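PDB 2HEK: HD domain-containing protein, which is of unknown function but binds zinc and GDP at well-separated sites, and may act as a dGTPase like some HD-domain relatives. Local coordinates for residues Lys3-Pro8 with Ala18-Ile23; Phe26-Leu31 with His54-Tyr59; Lys78-Leu83 with Val135-Gly140. All coordinates share one frame; numbering follows the deposited sequence.

How the interactions relate
From the N terminus, interaction 1 closes the loop over residues 9-17, bringing strand 2-7 against helix 17-23 at a GDP pocket. Interaction 2 then spans the 22 residues between 26-31 and 54-59, joining a short helix to the zinc-bearing helix 51-69. Interaction 3 closes the longest loop, 51 residues, and pairs helices 74-82 and 128-139. The three follow in series, neither nesting nor crossing, yet each touches the others and together they build one continuous core: Ile23 O meets Gln29 NE2, Gly19 and Leu22 pack on Leu79, and Val58 approaches the backbone of Gly81.

Interaction 1 (Lys3-Pro8 with Ala18-Ile23); sequences KEFSDP and AGLRLI. With GDP (guanosine-5'-diphosphate), chain H.
One wall of the GDP pocket near the N terminus is made where Lys3 and Phe5 of strand 2-7 meet Leu20 and Ile23 of helix 17-23. The two side chains of Leu20 and Lys3 cross obliquely, with Leu20 CD2 lying 3.9 Å from Lys3 CE. Beyond that point the lysine chain, bent at its second torsion, carries Lys3 NZ on to the alpha phosphate, where it donates a hydrogen bond to GDP O1A at 3.0 Å. With an alanine here the alpha phosphate would probably lose its ammonium partner, and a gap would be likely beside Leu20 CD2. The antiparallel strands 2-7 and 11-16 form a beta hairpin, in which Lys3 and Phe5 are hydrogen-bonded through the backbone to Val15 and Val13; strand 11-16 runs directly into helix 17-23, and the axes of strand 3-7 and helix 18-23 approach to 10.6 Å at 57°. Phe5 stands with its rim on the guanine. Phe5 CE1 sits over the base 3.2 Å from GDP C4, the two planes inclined at about 63°, while the ribose O2' lies over one face of the phenyl ring and 2.6 Å from Glu4 O. Leu20 has its CG trans to the backbone nitrogen (chi1 -170°), which swings CD1 to the edge of the Phe5 ring, 4.2 Å from Phe5 CZ; the same methyl comes within 3.7 Å of GDP N2. Ile23 CD1 adds an oblique contact to Phe5 CE2 at 4.3 Å. Asp24, Gln29 and Arg32 supply further hydrogen bonds to the nucleotide. Phe5 also packs on Pro45 of the second subunit, and Glu4 OE2 forms a salt bridge with Arg184 of the third subunit.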
loop_
_atom_site.group_PDB
_atom_site.type_symbol
_atom_site.label_atom_id
_atom_site.label_comp_id
_atom_site.label_asym_id
_atom_site.label_seq_id
_atom_site.Cartn_x
_atom_site.Cartn_y
_atom_site.Cartn_z
ATOM N N LYS A 3 12.056 -19.913 -14.429
ATOM C CA LYS A 3 10.803 -20.096 -13.684
ATOM C C LYS A 3 10.523 -18.885 -12.807
ATOM O O LYS A 3 11.466 -18.233 -12.342
ATOM C CB LYS A 3 10.823 -21.381 -12.852
ATOM C CG LYS A 3 10.733 -22.637 -13.747
ATOM C CD LYS A 3 9.997 -23.819 -13.100
ATOM C CE LYS A 3 10.346 -25.156 -13.811
ATOM N NZ LYS A 3 10.019 -26.388 -12.993
ATOM N N GLU A 4 9.236 -18.597 -12.604
ATOM C CA GLU A 4 8.770 -17.475 -11.787
ATOM C C GLU A 4 8.174 -18.008 -10.491
ATOM O O GLU A 4 7.383 -18.965 -10.523
ATOM C CB GLU A 4 7.629 -16.749 -12.490
ATOM C CG GLU A 4 8.022 -15.748 -13.463
ATOM C CD GLU A 4 6.801 -15.059 -14.054
ATOM O OE1 GLU A 4 5.681 -15.650 -14.050
ATOM O OE2 GLU A 4 6.971 -13.917 -14.506
ATOM N N PHE A 5 8.526 -17.375 -9.369
ATOM C CA PHE A 5 7.993 -17.754 -8.052
ATOM C C PHE A 5 7.269 -16.551 -7.507
ATOM O O PHE A 5 7.856 -15.473 -7.455
ATOM C CB PHE A 5 9.131 -18.035 -7.087
ATOM C CG PHE A 5 9.929 -19.279 -7.409
ATOM C CD1 PHE A 5 9.597 -20.498 -6.847
ATOM C CD2 PHE A 5 11.028 -19.206 -8.264
ATOM C CE1 PHE A 5 10.354 -21.647 -7.113
ATOM C CE2 PHE A 5 11.783 -20.355 -8.573
ATOM C CZ PHE A 5 11.440 -21.575 -7.990
ATOM N N SER A 6 6.032 -16.720 -7.051
ATOM C CA SER A 6 5.306 -15.625 -6.385
ATOM C C SER A 6 6.028 -15.267 -5.124
ATOM O O SER A 6 6.409 -16.163 -4.355
ATOM C CB SER A 6 3.867 -16.015 -5.958
ATOM O OG SER A 6 3.062 -16.228 -7.087
ATOM N N ASP A 7 6.169 -13.966 -4.890
ATOM C CA ASP A 7 6.777 -13.472 -3.644
ATOM C C ASP A 7 6.038 -12.200 -3.339
ATOM O O ASP A 7 6.166 -11.230 -4.095
ATOM C CB ASP A 7 8.288 -13.189 -3.835
ATOM C CG ASP A 7 9.005 -12.821 -2.511
ATOM O OD1 ASP A 7 8.338 -12.356 -1.555
ATOM O OD2 ASP A 7 10.266 -12.979 -2.427
ATOM N N PRO A 8 5.269 -12.173 -2.227
ATOM C CA PRO A 8 4.462 -10.970 -1.923
ATOM C C PRO A 8 5.316 -9.718 -1.710
ATOM O O PRO A 8 4.791 -8.603 -1.822
ATOM C CB PRO A 8 3.745 -11.345 -0.615
ATOM C CG PRO A 8 4.581 -12.459 -0.010
ATOM C CD PRO A 8 5.095 -13.225 -1.207
ATOM N N ALA A 18 20.598 -22.333 -13.529
ATOM C CA ALA A 18 21.562 -22.716 -12.490
ATOM C C ALA A 18 20.916 -22.595 -11.105
ATOM O O ALA A 18 21.029 -23.496 -10.263
ATOM C CB ALA A 18 22.864 -21.886 -12.591
ATOM N N GLY A 19 20.185 -21.499 -10.891
ATOM C CA GLY A 19 19.494 -21.299 -9.620
ATOM C C GLY A 19 18.451 -22.356 -9.334
ATOM O O GLY A 19 18.364 -22.843 -8.198
ATOM N N LEU A 20 17.654 -22.723 -10.346
ATOM C CA LEU A 20 16.640 -23.780 -10.170
ATOM C C LEU A 20 17.229 -25.116 -9.746
ATOM O O LEU A 20 16.669 -25.810 -8.882
ATOM C CB LEU A 20 15.853 -23.987 -11.464
ATOM C CG LEU A 20 14.615 -24.880 -11.368
ATOM C CD1 LEU A 20 13.515 -24.191 -10.576
ATOM C CD2 LEU A 20 14.117 -25.259 -12.755
ATOM N N ARG A 21 18.364 -25.483 -10.347
ATOM C CA ARG A 21 19.024 -26.760 -10.019
ATOM C C ARG A 21 19.439 -26.749 -8.558
ATOM O O ARG A 21 19.274 -27.750 -7.812
ATOM C CB ARG A 21 20.245 -26.959 -10.927
ATOM C CG ARG A 21 19.921 -27.325 -12.394
ATOM C CD ARG A 21 21.221 -27.709 -13.194
ATOM N NE ARG A 21 21.492 -26.808 -14.327
ATOM C CZ ARG A 21 22.606 -26.094 -14.494
ATOM N NH1 ARG A 21 23.601 -26.176 -13.608
ATOM N NH2 ARG A 21 22.726 -25.298 -15.555
ATOM N N LEU A 22 19.932 -25.589 -8.120
ATOM C CA LEU A 22 20.297 -25.409 -6.706
ATOM C C LEU A 22 19.077 -25.405 -5.797
ATOM O O LEU A 22 19.069 -26.040 -4.738
ATOM C CB LEU A 22 21.122 -24.125 -6.548
ATOM C CG LEU A 22 22.515 -24.147 -7.204
ATOM C CD1 LEU A 22 23.026 -22.714 -7.396
ATOM C CD2 LEU A 22 23.506 -24.991 -6.362
ATOM N N ILE A 23 18.036 -24.676 -6.200
ATOM C CA ILE A 23 16.796 -24.647 -5.406
ATOM C C ILE A 23 16.195 -26.043 -5.186
ATOM O O ILE A 23 15.732 -26.379 -4.087
ATOM C CB ILE A 23 15.781 -23.711 -6.057
ATOM C CG1 ILE A 23 16.270 -22.288 -5.861
ATOM C CG2 ILE A 23 14.392 -23.899 -5.458
ATOM C CD1 ILE A 23 15.634 -21.326 -6.813
HETATM P PB GDP H . 5.318 -27.064 -13.831
HETATM O O1B GDP H . 3.918 -26.478 -13.811
HETATM O O2B GDP H . 5.537 -27.773 -15.156
HETATM O O3B GDP H . 6.338 -25.945 -13.710
HETATM O O3A GDP H . 5.490 -28.134 -12.616
HETATM P PA GDP H . 6.223 -27.776 -11.213
HETATM O O1A GDP H . 7.654 -27.326 -11.436
HETATM O O2A GDP H . 6.193 -28.925 -10.231
HETATM O "O5'" GDP H . 5.317 -26.559 -10.663
HETATM C "C5'" GDP H . 5.621 -25.876 -9.455
HETATM C "C4'" GDP H . 5.612 -24.383 -9.744
HETATM O "O4'" GDP H . 5.584 -23.710 -8.489
HETATM C "C3'" GDP H . 6.867 -23.917 -10.486
HETATM O "O3'" GDP H . 6.581 -23.486 -11.825
HETATM C "C2'" GDP H . 7.427 -22.780 -9.644
HETATM O "O2'" GDP H . 7.083 -21.524 -10.231
HETATM C "C1'" GDP H . 6.743 -22.899 -8.285
HETATM N N9 GDP H . 7.618 -23.499 -7.226
HETATM C C8 GDP H . 7.513 -23.244 -5.903
HETATM N N7 GDP H . 8.437 -23.918 -5.166
HETATM C C5 GDP H . 9.178 -24.635 -6.033
HETATM C C6 GDP H . 10.326 -25.568 -5.948
HETATM O O6 GDP H . 10.832 -25.864 -4.859
HETATM N N1 GDP H . 10.802 -26.098 -7.083
HETATM C C2 GDP H . 10.280 -25.826 -8.301
HETATM N N2 GDP H . 10.814 -26.404 -9.405
HETATM N N3 GDP H . 9.225 -24.984 -8.461
HETATM C C4 GDP H . 8.637 -24.365 -7.389
#

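Interaction 2 (Phe26-Leu31 with His54-Tyr59); sequences FPFQRL and HSLGVY. With ZN (zinc ion), chain D.
Phe28 reaches from the short helix 26-29 to Ser55 and Leu56 on helix 51-69, the HD-domain helix that contributes His54 to the zinc site. Phe28 CB rests 3.2 Å from Leu22 O, at the end of the preceding helix. With CG trans to the backbone nitrogen (chi1 -166°), the ring projects across to helix 51-69. On one side CD2 lies beside Ile23 O; on the other Phe28 CE1 comes within 3.4 Å of Leu82 O. At the tip, Phe28 CZ approaches Ser55 CB at 3.6 Å and Leu56 CD2 at 4.3 Å, both obliquely to the ring. Leu31 CD1 lies over one ring face, displaced toward the rim, and also touches Ser55 OG at 3.7 Å. That hydroxyl is buried, but it is hydrogen-bonded to Arg51 O one turn back. Phe52 also meets the ring, its plane turned about 65° from that of Phe28. One residue before Ser55, His54 faces the metal, which Asp85 and Asp161 also bind. Val58 CG2 sits over one face of the His54 ring, whose rotation is held by two bonds together: His54 ND1 is hydrogen-bonded to Asp164 OD1, and His54 NE2 binds the zinc at 2.3 Å.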
loop_
_atom_site.group_PDB
_atom_site.type_symbol
_atom_site.label_atom_id
_atom_site.label_comp_id
_atom_site.label_asym_id
_atom_site.label_seq_id
_atom_site.Cartn_x
_atom_site.Cartn_y
_atom_site.Cartn_z
ATOM N N PHE A 26 18.341 -31.052 -2.071
ATOM C CA PHE A 26 17.931 -31.282 -0.697
ATOM C C PHE A 26 18.469 -30.249 0.320
ATOM O O PHE A 26 17.731 -29.831 1.195
ATOM C CB PHE A 26 18.283 -32.719 -0.260
ATOM C CG PHE A 26 18.121 -32.973 1.215
ATOM C CD1 PHE A 26 16.965 -33.584 1.709
ATOM C CD2 PHE A 26 19.129 -32.634 2.111
ATOM C CE1 PHE A 26 16.812 -33.832 3.088
ATOM C CE2 PHE A 26 18.984 -32.861 3.492
ATOM C CZ PHE A 26 17.828 -33.458 3.981
ATOM N N PRO A 27 19.762 -29.864 0.248
ATOM C CA PRO A 27 20.201 -28.850 1.244
ATOM C C PRO A 27 19.485 -27.484 1.113
ATOM O O PRO A 27 19.318 -26.777 2.114
ATOM C CB PRO A 27 21.694 -28.692 0.951
ATOM C CG PRO A 27 22.082 -30.017 0.260
ATOM C CD PRO A 27 20.882 -30.316 -0.601
ATOM N N PHE A 28 19.064 -27.120 -0.092
ATOM C CA PHE A 28 18.288 -25.891 -0.244
ATOM C C PHE A 28 16.841 -26.104 0.217
ATOM O O PHE A 28 16.267 -25.254 0.915
ATOM C CB PHE A 28 18.363 -25.317 -1.667
ATOM C CG PHE A 28 17.869 -23.897 -1.770
ATOM C CD1 PHE A 28 18.767 -22.826 -1.683
ATOM C CD2 PHE A 28 16.522 -23.620 -1.955
ATOM C CE1 PHE A 28 18.318 -21.506 -1.743
ATOM C CE2 PHE A 28 16.062 -22.286 -2.061
ATOM C CZ PHE A 28 16.959 -21.236 -1.953
ATOM N N GLN A 29 16.259 -27.247 -0.115
ATOM C CA GLN A 29 14.868 -27.502 0.312
ATOM C C GLN A 29 14.721 -27.546 1.846
ATOM O O GLN A 29 13.694 -27.142 2.391
ATOM C CB GLN A 29 14.301 -28.785 -0.333
ATOM C CG GLN A 29 14.114 -28.662 -1.817
ATOM C CD GLN A 29 12.881 -27.827 -2.193
ATOM O OE1 GLN A 29 11.867 -27.890 -1.518
ATOM N NE2 GLN A 29 12.969 -27.070 -3.269
ATOM N N ARG A 30 15.758 -28.012 2.541
ATOM C CA ARG A 30 15.828 -27.949 4.000
ATOM C C ARG A 30 15.440 -26.558 4.554
ATOM O O ARG A 30 14.840 -26.416 5.654
ATOM C CB ARG A 30 17.284 -28.278 4.437
ATOM C CG ARG A 30 17.532 -28.132 5.940
ATOM C CD ARG A 30 19.001 -28.407 6.353
ATOM N NE ARG A 30 19.149 -27.912 7.706
ATOM C CZ ARG A 30 19.528 -26.666 8.017
ATOM N NH1 ARG A 30 19.897 -25.801 7.081
ATOM N NH2 ARG A 30 19.578 -26.300 9.284
ATOM N N LEU A 31 15.814 -25.518 3.821
ATOM C CA LEU A 31 15.592 -24.179 4.336
ATOM C C LEU A 31 14.091 -23.874 4.471
ATOM O O LEU A 31 13.734 -23.034 5.263
ATOM C CB LEU A 31 16.290 -23.151 3.455
ATOM C CG LEU A 31 17.823 -23.240 3.390
ATOM C CD1 LEU A 31 18.302 -22.170 2.445
ATOM C CD2 LEU A 31 18.485 -23.094 4.756
ATOM N N HIS A 54 13.366 -16.281 2.005
ATOM C CA HIS A 54 14.405 -15.257 2.214
ATOM C C HIS A 54 15.560 -15.428 1.187
ATOM O O HIS A 54 15.988 -14.463 0.549
ATOM C CB HIS A 54 14.957 -15.319 3.655
ATOM C CG HIS A 54 16.156 -14.449 3.875
ATOM N ND1 HIS A 54 16.159 -13.097 3.577
ATOM C CD2 HIS A 54 17.391 -14.731 4.373
ATOM C CE1 HIS A 54 17.347 -12.593 3.869
ATOM N NE2 HIS A 54 18.109 -13.565 4.351
ATOM N N SER A 55 16.041 -16.658 1.004
ATOM C CA SER A 55 17.147 -16.907 0.040
ATOM C C SER A 55 16.779 -16.548 -1.400
ATOM O O SER A 55 17.615 -15.991 -2.116
ATOM C CB SER A 55 17.621 -18.368 0.112
ATOM O OG SER A 55 18.123 -18.653 1.411
ATOM N N LEU A 56 15.531 -16.811 -1.810
ATOM C CA LEU A 56 15.032 -16.407 -3.146
ATOM C C LEU A 56 14.994 -14.904 -3.242
ATOM O O LEU A 56 15.330 -14.325 -4.265
ATOM C CB LEU A 56 13.600 -16.962 -3.390
ATOM C CG LEU A 56 13.390 -18.481 -3.513
ATOM C CD1 LEU A 56 11.971 -18.842 -3.966
ATOM C CD2 LEU A 56 14.357 -19.012 -4.524
ATOM N N GLY A 57 14.595 -14.262 -2.149
ATOM C CA GLY A 57 14.561 -12.794 -2.077
ATOM C C GLY A 57 15.951 -12.194 -2.151
ATOM O O GLY A 57 16.170 -11.191 -2.834
ATOM N N VAL A 58 16.912 -12.801 -1.453
ATOM C CA VAL A 58 18.325 -12.320 -1.556
ATOM C C VAL A 58 18.862 -12.421 -3.006
ATOM O O VAL A 58 19.452 -11.468 -3.553
ATOM C CB VAL A 58 19.243 -13.050 -0.565
ATOM C CG1 VAL A 58 20.700 -12.561 -0.732
ATOM C CG2 VAL A 58 18.790 -12.796 0.884
ATOM N N TYR A 59 18.635 -13.577 -3.633
ATOM C CA TYR A 59 18.941 -13.762 -5.052
ATOM C C TYR A 59 18.314 -12.627 -5.894
ATOM O O TYR A 59 18.980 -12.040 -6.716
ATOM C CB TYR A 59 18.424 -15.110 -5.512
ATOM C CG TYR A 59 18.472 -15.394 -7.002
ATOM C CD1 TYR A 59 17.433 -14.980 -7.865
ATOM C CD2 TYR A 59 19.537 -16.138 -7.546
ATOM C CE1 TYR A 59 17.489 -15.267 -9.275
ATOM C CE2 TYR A 59 19.591 -16.443 -8.920
ATOM C CZ TYR A 59 18.569 -16.012 -9.776
ATOM O OH TYR A 59 18.661 -16.321 -11.126
HETATM ZN ZN ZN D . 20.141 -14.107 5.213
HETATM O O HOH W 1 20.805 -14.859 3.146
#

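Interaction 3 (Lys78-Leu83 with Val135-Gly140); sequences KLAGLL and VRITLG
Thr138 and Ala80 join two helices of the HD domain, 128-139 and 74-82, through one buried hydrogen bond. Thr138 OG1 donates to Ala80 O at 2.7 Å; the hydroxyl sits above the carbonyl plane, 36° out of it, and the C=O...donor angle is 135°. Placing OG1 roughly trans to the backbone nitrogen (chi1 -150°) aims it at this carbonyl and puts CG2 in the crowded position between nitrogen and carbonyl carbon. The small alanine lets the backbones come close, with Ala80 CA and Thr138 CA 5.1 Å apart. Beside the bond, Ala80 CB packs against Ile137 CG2 at 3.8 Å and lies 4.1 Å from Thr138 CB. Further out, Ile154 of helix 145-155 covers both Ala80 and Ile137, while Thr138 touches Thr109 and His84, the latter next in sequence to the zinc ligand Asp85. The nearest atom of the Thr138 side chain is about 9 Å from the zinc. At the C-terminal end of helix 128-139 a Schellman motif forms, in which Gly140 takes a positive phi and Gly140 N is hydrogen-bonded to Ile137 O at 3.2 Å.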
loop_
_atom_site.group_PDB
_atom_site.type_symbol
_atom_site.label_atom_id
_atom_site.label_comp_id
_atom_site.label_asym_id
_atom_site.label_seq_id
_atom_site.Cartn_x
_atom_site.Cartn_y
_atom_site.Cartn_z
ATOM N N LYS A 78 24.909 -13.442 -7.680
ATOM C CA LYS A 78 23.507 -13.817 -7.452
ATOM C C LYS A 78 23.477 -15.179 -6.808
ATOM O O LYS A 78 22.721 -15.420 -5.838
ATOM C CB LYS A 78 22.687 -13.853 -8.749
ATOM C CG LYS A 78 22.262 -12.448 -9.260
ATOM C CD LYS A 78 21.799 -12.526 -10.718
ATOM C CE LYS A 78 20.696 -13.614 -10.939
ATOM N NZ LYS A 78 20.317 -13.710 -12.415
ATOM N N LEU A 79 24.302 -16.088 -7.320
ATOM C CA LEU A 79 24.308 -17.417 -6.698
ATOM C C LEU A 79 24.909 -17.365 -5.309
ATOM O O LEU A 79 24.459 -18.086 -4.431
ATOM C CB LEU A 79 24.991 -18.486 -7.598
ATOM C CG LEU A 79 24.321 -18.744 -8.962
ATOM C CD1 LEU A 79 25.071 -19.825 -9.819
ATOM C CD2 LEU A 79 22.834 -19.114 -8.800
ATOM N N ALA A 80 25.931 -16.524 -5.084
ATOM C CA ALA A 80 26.460 -16.372 -3.727
ATOM C C ALA A 80 25.341 -15.893 -2.782
ATOM O O ALA A 80 25.261 -16.333 -1.624
ATOM C CB ALA A 80 27.651 -15.369 -3.721
ATOM N N GLY A 81 24.494 -14.973 -3.276
ATOM C CA GLY A 81 23.324 -14.488 -2.499
ATOM C C GLY A 81 22.369 -15.645 -2.225
ATOM O O GLY A 81 21.976 -15.885 -1.084
ATOM N N LEU A 82 22.003 -16.380 -3.268
ATOM C CA LEU A 82 21.114 -17.544 -3.131
ATOM C C LEU A 82 21.530 -18.581 -2.060
ATOM O O LEU A 82 20.673 -19.101 -1.309
ATOM C CB LEU A 82 20.954 -18.210 -4.506
ATOM C CG LEU A 82 19.888 -19.316 -4.619
ATOM C CD1 LEU A 82 18.438 -18.731 -4.500
ATOM C CD2 LEU A 82 20.056 -20.123 -5.946
ATOM N N LEU A 83 22.843 -18.860 -1.942
ATOM C CA LEU A 83 23.294 -19.952 -1.071
ATOM C C LEU A 83 23.750 -19.470 0.296
ATOM O O LEU A 83 24.224 -20.253 1.115
ATOM C CB LEU A 83 24.421 -20.731 -1.775
ATOM C CG LEU A 83 24.030 -21.248 -3.172
ATOM C CD1 LEU A 83 25.207 -21.945 -3.817
ATOM C CD2 LEU A 83 22.833 -22.212 -3.106
ATOM N N VAL A 135 32.311 -19.022 -2.367
ATOM C CA VAL A 135 32.335 -19.299 -0.921
ATOM C C VAL A 135 32.841 -18.103 -0.092
ATOM O O VAL A 135 32.219 -17.709 0.885
ATOM C CB VAL A 135 33.158 -20.560 -0.599
ATOM C CG1 VAL A 135 33.422 -20.644 0.919
ATOM C CG2 VAL A 135 32.426 -21.800 -1.108
ATOM N N ARG A 136 33.956 -17.510 -0.494
ATOM C CA ARG A 136 34.511 -16.337 0.199
ATOM C C ARG A 136 33.555 -15.154 0.164
ATOM O O ARG A 136 33.375 -14.478 1.158
ATOM C CB ARG A 136 35.863 -15.930 -0.430
ATOM C CG ARG A 136 36.997 -16.871 -0.004
ATOM C CD ARG A 136 38.413 -16.323 -0.300
ATOM N NE ARG A 136 38.678 -16.218 -1.732
ATOM C CZ ARG A 136 39.127 -17.244 -2.472
ATOM N NH1 ARG A 136 39.317 -18.434 -1.931
ATOM N NH2 ARG A 136 39.349 -17.088 -3.742
ATOM N N ILE A 137 32.994 -14.898 -1.007
ATOM C CA ILE A 137 32.061 -13.816 -1.228
ATOM C C ILE A 137 30.849 -13.991 -0.296
ATOM O O ILE A 137 30.473 -13.062 0.441
ATOM C CB ILE A 137 31.661 -13.750 -2.715
ATOM C CG1 ILE A 137 32.849 -13.215 -3.524
ATOM C CG2 ILE A 137 30.359 -12.849 -2.962
ATOM C CD1 ILE A 137 32.777 -13.535 -4.968
ATOM N N THR A 138 30.290 -15.193 -0.277
ATOM C CA THR A 138 29.116 -15.425 0.541
ATOM C C THR A 138 29.401 -15.390 2.047
ATOM O O THR A 138 28.515 -15.057 2.829
ATOM C CB THR A 138 28.317 -16.690 0.134
ATOM O OG1 THR A 138 26.935 -16.461 0.453
ATOM C CG2 THR A 138 28.828 -17.954 0.851
ATOM N N LEU A 139 30.623 -15.719 2.464
ATOM C CA LEU A 139 30.926 -15.692 3.891
ATOM C C LEU A 139 31.435 -14.352 4.355
ATOM O O LEU A 139 31.732 -14.188 5.536
ATOM C CB LEU A 139 31.948 -16.762 4.270
ATOM C CG LEU A 139 31.570 -18.198 3.965
ATOM C CD1 LEU A 139 32.724 -19.103 4.374
ATOM C CD2 LEU A 139 30.310 -18.568 4.688
ATOM N N GLY A 140 31.563 -13.407 3.443
ATOM C CA GLY A 140 32.197 -12.124 3.770
ATOM C C GLY A 140 33.691 -12.236 4.132
ATOM O O GLY A 140 34.176 -11.518 5.012
#